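Local coordinates for protein glycoside hydrolase family 5 (Aspergillus oryzae, PDB 6LA0) that hydrolyses rutinosides as a secreted family 5 glycoside hydrolase and probably also releases glucose from beta-1,3-glucans, at residues D132-T144 against H151-S164. Numbering follows the deposited sequence.
Sequences DVHSLPGGTNGLT and HWGWYYNETAFDYS. With NAG (2-acetamido-2-deoxy-beta-D-glucopyranose), chain D.
One face of the W154 indole takes two aliphatic groups from the facing loop, each displaced toward the rim: the T140 methyl CG2 lies 4.0 Å from the centroid of the five-membered ring, a CH-pi contact, and L136 CD1 sits beside W154 NE1 at 3.5 Å. In the ring plane, P137 O approaches W154 CD1 (3.2 Å) and S164 OG accepts from NE1 while donating to A160 O. With CG anti to the backbone N (chi1 179°), the indole lies alongside L136 and brings NE1 to S164 OG, while W214 and Y218 meet it edge-to-face. W152 offers a face to backbone instead: G142 CA stands over the centre of the six-membered ring, 3.5 Å from its centroid, while water 1 lies in plane beside NE1. In the TIM barrel of this family, such packing ties the loop after strand 128-133 to the approach to helix 158-176, a long beta-alpha connection folded against itself. The backbones close to 4.2 Å between the CA atoms of G138 and G153, and G138, G139 and G142 all have positive phi. Here W154 N donates to G139 O (3.1 Å, 157° at the hydrogen), G142 N reaches H151 O from above the carbonyl plane, and G153 N makes a weak bond to G138 O. Y155 OH donates to T140 O at 2.8 Å, the carbonyl oxygen lying at the ring edge. Beside the helix start, P137 CG rests on Y163 CB, and N157, at the N-cap of the helix, accepts from A160 N through OD1 while its ND2 carries the N-linked sugar and donates to G153 O.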
ATOM      1  N   ASP A 132       2.804   3.542  -5.258  1.00 17.89           N
ATOM      2  CA  ASP A 132       1.462   3.716  -4.711  1.00 18.39           C
ATOM      3  C   ASP A 132       1.289   5.173  -4.291  1.00 19.92           C
ATOM      4  O   ASP A 132       2.097   5.699  -3.526  1.00 18.12           O
ATOM      5  CB  ASP A 132       1.237   2.731  -3.550  1.00 17.54           C
ATOM      6  CG  ASP A 132       0.185   3.197  -2.550  1.00 16.99           C
ATOM      7  OD1 ASP A 132      -0.915   3.599  -2.956  1.00 18.25           O
ATOM      8  OD2 ASP A 132       0.452   3.143  -1.333  1.00 19.18           O
ATOM      9  N   VAL A 133       0.269   5.841  -4.827  1.00 17.03           N
ATOM     10  CA  VAL A 133      -0.077   7.189  -4.389  1.00 17.56           C
ATOM     11  C   VAL A 133      -1.143   7.023  -3.316  1.00 17.03           C
ATOM     12  O   VAL A 133      -2.327   6.840  -3.615  1.00 15.24           O
ATOM     13  CB  VAL A 133      -0.555   8.085  -5.535  1.00 20.48           C
ATOM     14  CG1 VAL A 133      -0.715   9.522  -5.022  1.00 17.78           C
ATOM     15  CG2 VAL A 133       0.418   8.030  -6.738  1.00 16.46           C
ATOM     16  N   HIS A 134      -0.696   7.069  -2.057  1.00 14.04           N
ATOM     17  CA  HIS A 134      -1.513   6.720  -0.908  1.00 16.28           C
ATOM     18  C   HIS A 134      -2.568   7.786  -0.629  1.00 15.28           C
ATOM     19  O   HIS A 134      -3.710   7.458  -0.289  1.00 18.48           O
ATOM     20  CB  HIS A 134      -0.591   6.542   0.311  1.00 15.28           C
ATOM     21  CG  HIS A 134      -0.922   5.379   1.203  1.00 17.65           C
ATOM     22  ND1 HIS A 134      -1.039   4.083   0.742  1.00 18.50           N
ATOM     23  CD2 HIS A 134      -1.121   5.321   2.543  1.00 16.96           C
ATOM     24  CE1 HIS A 134      -1.307   3.281   1.760  1.00 17.29           C
ATOM     25  NE2 HIS A 134      -1.375   4.010   2.861  1.00 18.78           N
ATOM     26  N   SER A 135      -2.189   9.063  -0.739  1.00 16.13           N
ATOM     27  CA  SER A 135      -3.041  10.214  -0.473  1.00 18.65           C
ATOM     28  C   SER A 135      -3.281  11.027  -1.745  1.00 15.23           C
ATOM     29  O   SER A 135      -2.490  10.985  -2.694  1.00 16.78           O
ATOM     30  CB  SER A 135      -2.417  11.110   0.624  1.00 18.70           C
ATOM     31  OG  SER A 135      -1.013  11.167   0.478  1.00 18.00           O
ATOM     32  N   LEU A 136      -4.412  11.724  -1.784  1.00 16.95           N
ATOM     33  CA  LEU A 136      -4.748  12.604  -2.893  1.00 20.74           C
ATOM     34  C   LEU A 136      -5.240  13.934  -2.340  1.00 19.21           C
ATOM     35  O   LEU A 136      -5.750  13.995  -1.210  1.00 21.10           O
ATOM     36  CB  LEU A 136      -5.821  11.988  -3.820  1.00 18.01           C
ATOM     37  CG  LEU A 136      -5.362  10.806  -4.686  1.00 19.27           C
ATOM     38  CD1 LEU A 136      -6.540  10.240  -5.463  1.00 16.50           C
ATOM     39  CD2 LEU A 136      -4.230  11.179  -5.639  1.00 19.85           C
ATOM     40  N   PRO A 137      -5.071  15.017  -3.100  1.00 21.05           N
ATOM     41  CA  PRO A 137      -5.458  16.355  -2.620  1.00 18.82           C
ATOM     42  C   PRO A 137      -6.898  16.421  -2.133  1.00 20.61           C
ATOM     43  O   PRO A 137      -7.825  15.985  -2.812  1.00 20.92           O
ATOM     44  CB  PRO A 137      -5.253  17.238  -3.855  1.00 17.35           C
ATOM     45  CG  PRO A 137      -4.176  16.546  -4.648  1.00 18.95           C
ATOM     46  CD  PRO A 137      -4.387  15.061  -4.409  1.00 20.94           C
ATOM     47  N   GLY A 138      -7.088  16.984  -0.942  1.00 20.82           N
ATOM     48  CA  GLY A 138      -8.398  17.099  -0.346  1.00 20.33           C
ATOM     49  C   GLY A 138      -8.756  15.972   0.607  1.00 20.07           C
ATOM     50  O   GLY A 138      -9.559  16.184   1.525  1.00 21.97           O
ATOM     51  N   GLY A 139      -8.170  14.787   0.425  1.00 20.88           N
ATOM     52  CA  GLY A 139      -8.401  13.660   1.327  1.00 20.55           C
ATOM     53  C   GLY A 139      -9.452  12.680   0.831  1.00 20.67           C
ATOM     54  O   GLY A 139     -10.584  13.076   0.550  1.00 18.94           O
ATOM     55  N   THR A 140      -9.099  11.391   0.754  1.00 21.20           N
ATOM     56  CA  THR A 140      -9.943  10.366   0.140  1.00 18.07           C
ATOM     57  C   THR A 140     -10.655   9.454   1.136  1.00 23.55           C
ATOM     58  O   THR A 140     -11.492   8.638   0.714  1.00 20.34           O
ATOM     59  CB  THR A 140      -9.100   9.499  -0.808  1.00 18.51           C
ATOM     60  OG1 THR A 140      -8.025   8.904  -0.069  1.00 19.34           O
ATOM     61  CG2 THR A 140      -8.526  10.325  -1.957  1.00 17.40           C
ATOM     62  N   ASN A 141     -10.363   9.551   2.442  1.00 20.74           N
ATOM     63  CA  ASN A 141     -10.978   8.603   3.367  1.00 22.03           C
ATOM     64  C   ASN A 141     -11.100   9.100   4.805  1.00 22.91           C
ATOM     65  O   ASN A 141     -11.417   8.288   5.682  1.00 23.76           O
ATOM     66  CB  ASN A 141     -10.203   7.264   3.380  1.00 23.46           C
ATOM     67  CG  ASN A 141      -8.699   7.442   3.569  1.00 24.00           C
ATOM     68  OD1 ASN A 141      -8.239   8.321   4.313  1.00 23.85           O
ATOM     69  ND2 ASN A 141      -7.923   6.602   2.889  1.00 21.48           N
ATOM     70  N   GLY A 142     -10.873  10.378   5.090  1.00 22.21           N
ATOM     71  CA  GLY A 142     -10.946  10.858   6.454  1.00 21.36           C
ATOM     72  C   GLY A 142      -9.812  10.421   7.358  1.00 21.22           C
ATOM     73  O   GLY A 142      -9.820  10.779   8.542  1.00 21.63           O
ATOM     74  N   LEU A 143      -8.836   9.675   6.850  1.00 20.34           N
ATOM     75  CA  LEU A 143      -7.745   9.158   7.665  1.00 23.60           C
ATOM     76  C   LEU A 143      -6.423   9.788   7.247  1.00 19.96           C
ATOM     77  O   LEU A 143      -6.304  10.384   6.168  1.00 22.95           O
ATOM     78  CB  LEU A 143      -7.654   7.633   7.555  1.00 22.11           C
ATOM     79  CG  LEU A 143      -8.854   6.779   7.975  1.00 27.08           C
ATOM     80  CD1 LEU A 143      -8.591   5.328   7.621  1.00 26.99           C
ATOM     81  CD2 LEU A 143      -9.146   6.916   9.458  1.00 31.39           C
ATOM     82  N   THR A 144      -5.419   9.631   8.118  1.00 22.95           N
ATOM     83  CA  THR A 144      -4.092  10.172   7.834  1.00 22.93           C
ATOM     84  C   THR A 144      -3.571   9.690   6.486  1.00 21.07           C
ATOM     85  O   THR A 144      -2.948  10.458   5.743  1.00 17.92           O
ATOM     86  CB  THR A 144      -3.105   9.794   8.947  1.00 22.32           C
ATOM     87  OG1 THR A 144      -1.781  10.223   8.585  1.00 20.52           O
ATOM     88  CG2 THR A 144      -3.090   8.276   9.231  1.00 23.37           C
ATOM     89  N   HIS A 151     -10.328  14.557   6.725  1.00 26.42           N
ATOM     90  CA  HIS A 151     -10.397  15.151   5.391  1.00 27.40           C
ATOM     91  C   HIS A 151     -11.065  14.177   4.420  1.00 24.23           C
ATOM     92  O   HIS A 151     -10.533  13.091   4.158  1.00 24.88           O
ATOM     93  CB  HIS A 151      -9.000  15.522   4.886  1.00 24.22           C
ATOM     94  CG  HIS A 151      -8.402  16.722   5.558  1.00 25.60           C
ATOM     95  ND1 HIS A 151      -7.567  17.603   4.898  1.00 25.00           N
ATOM     96  CD2 HIS A 151      -8.504  17.179   6.829  1.00 23.92           C
ATOM     97  CE1 HIS A 151      -7.180  18.550   5.738  1.00 28.73           C
ATOM     98  NE2 HIS A 151      -7.733  18.314   6.915  1.00 29.28           N
ATOM     99  N   TRP A 152     -12.232  14.563   3.890  1.00 25.02           N
ATOM    100  CA  TRP A 152     -12.878  13.865   2.777  1.00 25.19           C
ATOM    101  C   TRP A 152     -13.074  14.782   1.574  1.00 26.71           C
ATOM    102  O   TRP A 152     -13.960  14.528   0.749  1.00 27.36           O
ATOM    103  CB  TRP A 152     -14.244  13.300   3.182  1.00 24.44           C
ATOM    104  CG  TRP A 152     -14.268  12.078   4.015  1.00 28.54           C
ATOM    105  CD1 TRP A 152     -14.329  10.784   3.581  1.00 26.95           C
ATOM    106  CD2 TRP A 152     -14.324  12.026   5.444  1.00 26.04           C
ATOM    107  NE1 TRP A 152     -14.384   9.926   4.660  1.00 30.08           N
ATOM    108  CE2 TRP A 152     -14.380  10.666   5.813  1.00 27.11           C
ATOM    109  CE3 TRP A 152     -14.311  12.999   6.450  1.00 27.75           C
ATOM    110  CZ2 TRP A 152     -14.420  10.258   7.140  1.00 25.94           C
ATOM    111  CZ3 TRP A 152     -14.356  12.592   7.764  1.00 25.74           C
ATOM    112  CH2 TRP A 152     -14.413  11.233   8.099  1.00 27.00           C
ATOM    113  N   GLY A 153     -12.286  15.856   1.468  1.00 24.72           N
ATOM    114  CA  GLY A 153     -12.501  16.907   0.498  1.00 24.76           C
ATOM    115  C   GLY A 153     -12.173  16.575  -0.939  1.00 22.05           C
ATOM    116  O   GLY A 153     -12.431  17.394  -1.822  1.00 23.15           O
ATOM    117  N   TRP A 154     -11.615  15.390  -1.198  1.00 21.77           N
ATOM    118  CA  TRP A 154     -11.276  14.996  -2.564  1.00 21.48           C
ATOM    119  C   TRP A 154     -12.525  14.804  -3.420  1.00 20.89           C
ATOM    120  O   TRP A 154     -12.526  15.146  -4.613  1.00 18.10           O
ATOM    121  CB  TRP A 154     -10.445  13.711  -2.523  1.00 21.14           C
ATOM    122  CG  TRP A 154     -10.029  13.158  -3.860  1.00 21.38           C
ATOM    123  CD1 TRP A 154      -9.021  13.611  -4.648  1.00 21.20           C
ATOM    124  CD2 TRP A 154     -10.602  12.035  -4.544  1.00 19.79           C
ATOM    125  NE1 TRP A 154      -8.921  12.846  -5.778  1.00 17.15           N
ATOM    126  CE2 TRP A 154      -9.887  11.872  -5.742  1.00 16.64           C
ATOM    127  CE3 TRP A 154     -11.644  11.143  -4.249  1.00 19.67           C
ATOM    128  CZ2 TRP A 154     -10.183  10.860  -6.655  1.00 19.72           C
ATOM    129  CZ3 TRP A 154     -11.939  10.137  -5.155  1.00 18.27           C
ATOM    130  CH2 TRP A 154     -11.206   9.995  -6.336  1.00 17.38           C
ATOM    131  N   TYR A 155     -13.599  14.281  -2.825  1.00 24.83           N
ATOM    132  CA  TYR A 155     -14.785  13.893  -3.583  1.00 23.84           C
ATOM    133  C   TYR A 155     -15.475  15.107  -4.204  1.00 23.15           C
ATOM    134  O   TYR A 155     -15.674  16.130  -3.541  1.00 21.67           O
ATOM    135  CB  TYR A 155     -15.752  13.121  -2.672  1.00 24.12           C
ATOM    136  CG  TYR A 155     -15.190  11.784  -2.249  1.00 23.13           C
ATOM    137  CD1 TYR A 155     -14.434  11.665  -1.084  1.00 23.44           C
ATOM    138  CD2 TYR A 155     -15.363  10.650  -3.036  1.00 22.75           C
ATOM    139  CE1 TYR A 155     -13.891  10.456  -0.703  1.00 22.77           C
ATOM    140  CE2 TYR A 155     -14.819   9.421  -2.660  1.00 18.54           C
ATOM    141  CZ  TYR A 155     -14.082   9.337  -1.484  1.00 22.07           C
ATOM    142  OH  TYR A 155     -13.519   8.137  -1.080  1.00 21.09           O
ATOM    143  N   TYR A 156     -15.834  14.981  -5.493  1.00 22.57           N
ATOM    144  CA  TYR A 156     -16.674  15.930  -6.221  1.00 20.97           C
ATOM    145  C   TYR A 156     -15.990  17.283  -6.418  1.00 22.35           C
ATOM    146  O   TYR A 156     -16.638  18.267  -6.777  1.00 22.06           O
ATOM    147  CB  TYR A 156     -18.031  16.104  -5.519  1.00 21.15           C
ATOM    148  CG  TYR A 156     -18.565  14.823  -4.883  1.00 23.31           C
ATOM    149  CD1 TYR A 156     -18.841  13.699  -5.656  1.00 27.76           C
ATOM    150  CD2 TYR A 156     -18.775  14.736  -3.513  1.00 24.47           C
ATOM    151  CE1 TYR A 156     -19.321  12.531  -5.082  1.00 27.23           C
ATOM    152  CE2 TYR A 156     -19.248  13.574  -2.924  1.00 26.16           C
ATOM    153  CZ  TYR A 156     -19.524  12.478  -3.710  1.00 27.29           C
ATOM    154  OH  TYR A 156     -19.994  11.327  -3.110  1.00 30.68           O
ATOM    155  N   ASN A 157     -14.679  17.340  -6.203  1.00 24.05           N
ATOM    156  CA  ASN A 157     -13.914  18.587  -6.111  1.00 21.10           C
ATOM    157  C   ASN A 157     -13.068  18.688  -7.372  1.00 19.26           C
ATOM    158  O   ASN A 157     -12.073  17.971  -7.522  1.00 20.86           O
ATOM    159  CB  ASN A 157     -13.071  18.553  -4.832  1.00 22.55           C
ATOM    160  CG  ASN A 157     -12.204  19.786  -4.627  1.00 25.51           C
ATOM    161  OD1 ASN A 157     -11.856  20.512  -5.560  1.00 23.29           O
ATOM    162  ND2 ASN A 157     -11.832  20.010  -3.370  1.00 27.08           N
ATOM    163  N   GLU A 158     -13.471  19.572  -8.289  1.00 21.08           N
ATOM    164  CA  GLU A 158     -12.792  19.657  -9.579  1.00 21.82           C
ATOM    165  C   GLU A 158     -11.354  20.139  -9.417  1.00 23.44           C
ATOM    166  O   GLU A 158     -10.453  19.694 -10.142  1.00 23.46           O
ATOM    167  CB  GLU A 158     -13.557  20.590 -10.523  1.00 27.03           C
ATOM    168  CG  GLU A 158     -14.963  20.116 -10.928  1.00 27.36           C
ATOM    169  CD  GLU A 158     -14.942  18.964 -11.921  1.00 29.00           C
ATOM    170  OE1 GLU A 158     -13.874  18.709 -12.526  1.00 30.21           O
ATOM    171  OE2 GLU A 158     -15.994  18.306 -12.094  1.00 26.74           O
ATOM    172  N   THR A 159     -11.118  21.066  -8.490  1.00 21.82           N
ATOM    173  CA  THR A 159      -9.748  21.526  -8.264  1.00 19.95           C
ATOM    174  C   THR A 159      -8.864  20.382  -7.785  1.00 21.61           C
ATOM    175  O   THR A 159      -7.772  20.157  -8.326  1.00 20.50           O
ATOM    176  CB  THR A 159      -9.729  22.681  -7.256  1.00 24.57           C
ATOM    177  OG1 THR A 159     -10.335  23.841  -7.845  1.00 30.14           O
ATOM    178  CG2 THR A 159      -8.299  23.011  -6.866  1.00 24.39           C
ATOM    179  N   ALA A 160      -9.324  19.653  -6.762  1.00 19.45           N
ATOM    180  CA  ALA A 160      -8.603  18.480  -6.281  1.00 21.54           C
ATOM    181  C   ALA A 160      -8.418  17.442  -7.384  1.00 22.17           C
ATOM    182  O   ALA A 160      -7.367  16.795  -7.466  1.00 22.91           O
ATOM    183  CB  ALA A 160      -9.349  17.864  -5.096  1.00 20.43           C
ATOM    184  N   PHE A 161      -9.441  17.245  -8.227  1.00 20.54           N
ATOM    185  CA  PHE A 161      -9.307  16.333  -9.363  1.00 17.09           C
ATOM    186  C   PHE A 161      -8.184  16.769 -10.302  1.00 18.82           C
ATOM    187  O   PHE A 161      -7.356  15.950 -10.722  1.00 17.56           O
ATOM    188  CB  PHE A 161     -10.648  16.238 -10.109  1.00 21.12           C
ATOM    189  CG  PHE A 161     -10.723  15.105 -11.094  1.00 17.65           C
ATOM    190  CD1 PHE A 161     -11.307  13.893 -10.738  1.00 18.84           C
ATOM    191  CD2 PHE A 161     -10.241  15.255 -12.386  1.00 23.75           C
ATOM    192  CE1 PHE A 161     -11.381  12.845 -11.641  1.00 19.43           C
ATOM    193  CE2 PHE A 161     -10.321  14.215 -13.298  1.00 20.28           C
ATOM    194  CZ  PHE A 161     -10.885  13.003 -12.923  1.00 19.77           C
ATOM    195  N   ASP A 162      -8.140  18.060 -10.648  1.00 23.71           N
ATOM    196  CA  ASP A 162      -7.085  18.546 -11.534  1.00 19.93           C
ATOM    197  C   ASP A 162      -5.703  18.296 -10.931  1.00 19.27           C
ATOM    198  O   ASP A 162      -4.803  17.773 -11.601  1.00 18.44           O
ATOM    199  CB  ASP A 162      -7.290  20.036 -11.829  1.00 26.85           C
ATOM    200  CG  ASP A 162      -6.404  20.525 -12.948  1.00 30.94           C
ATOM    201  OD1 ASP A 162      -5.970  19.666 -13.749  1.00 34.53           O
ATOM    202  OD2 ASP A 162      -6.131  21.750 -13.025  1.00 33.47           O
ATOM    203  N   TYR A 163      -5.522  18.656  -9.658  1.00 19.13           N
ATOM    204  CA  TYR A 163      -4.254  18.402  -8.984  1.00 16.70           C
ATOM    205  C   TYR A 163      -3.917  16.914  -8.944  1.00 19.07           C
ATOM    206  O   TYR A 163      -2.739  16.542  -9.030  1.00 17.88           O
ATOM    207  CB  TYR A 163      -4.297  18.954  -7.556  1.00 20.83           C
ATOM    208  CG  TYR A 163      -4.032  20.442  -7.425  1.00 19.96           C
ATOM    209  CD1 TYR A 163      -2.837  21.000  -7.867  1.00 24.00           C
ATOM    210  CD2 TYR A 163      -4.976  21.289  -6.846  1.00 20.20           C
ATOM    211  CE1 TYR A 163      -2.590  22.363  -7.745  1.00 22.48           C
ATOM    212  CE2 TYR A 163      -4.725  22.662  -6.707  1.00 22.61           C
ATOM    213  CZ  TYR A 163      -3.536  23.186  -7.161  1.00 23.20           C
ATOM    214  OH  TYR A 163      -3.283  24.545  -7.023  1.00 21.30           O
ATOM    215  N   SER A 164      -4.931  16.051  -8.814  1.00 15.85           N
ATOM    216  CA  SER A 164      -4.667  14.617  -8.765  1.00 17.15           C
ATOM    217  C   SER A 164      -4.095  14.129 -10.091  1.00 15.90           C
ATOM    218  O   SER A 164      -3.138  13.349 -10.109  1.00 16.98           O
ATOM    219  CB  SER A 164      -5.951  13.841  -8.412  1.00 18.05           C
ATOM    220  OG  SER A 164      -6.398  14.111  -7.079  1.00 22.39           O
TER
HETATM  221  C1  NAG D 402     -10.980  21.096  -2.979  1.00 26.71           C
HETATM  222  C2  NAG D 402     -11.224  21.459  -1.500  1.00 31.45           C
HETATM  223  C3  NAG D 402     -10.141  22.414  -0.980  1.00 34.47           C
HETATM  224  C4  NAG D 402      -8.750  21.883  -1.300  1.00 33.27           C
HETATM  225  C5  NAG D 402      -8.647  21.621  -2.793  1.00 31.02           C
HETATM  226  C6  NAG D 402      -7.301  21.079  -3.210  1.00 25.25           C
HETATM  227  C7  NAG D 402     -13.509  21.489  -0.602  1.00 38.87           C
HETATM  228  C8  NAG D 402     -14.803  22.244  -0.539  1.00 41.08           C
HETATM  229  N2  NAG D 402     -12.542  22.049  -1.333  1.00 34.13           N
HETATM  230  O3  NAG D 402     -10.287  22.573   0.427  1.00 36.63           O
HETATM  231  O4  NAG D 402      -7.755  22.827  -0.916  1.00 37.35           O
HETATM  232  O5  NAG D 402      -9.628  20.640  -3.152  1.00 25.93           O
HETATM  233  O6  NAG D 402      -6.756  20.265  -2.184  1.00 30.67           O
HETATM  234  O7  NAG D 402     -13.346  20.419  -0.016  1.00 37.72           O
HETATM  235  O   HOH W   1     -14.604   7.068   5.705  1.00 30.13           O
HETATM  236  O   HOH W   2      -7.908  11.714   4.149  1.00 22.49           O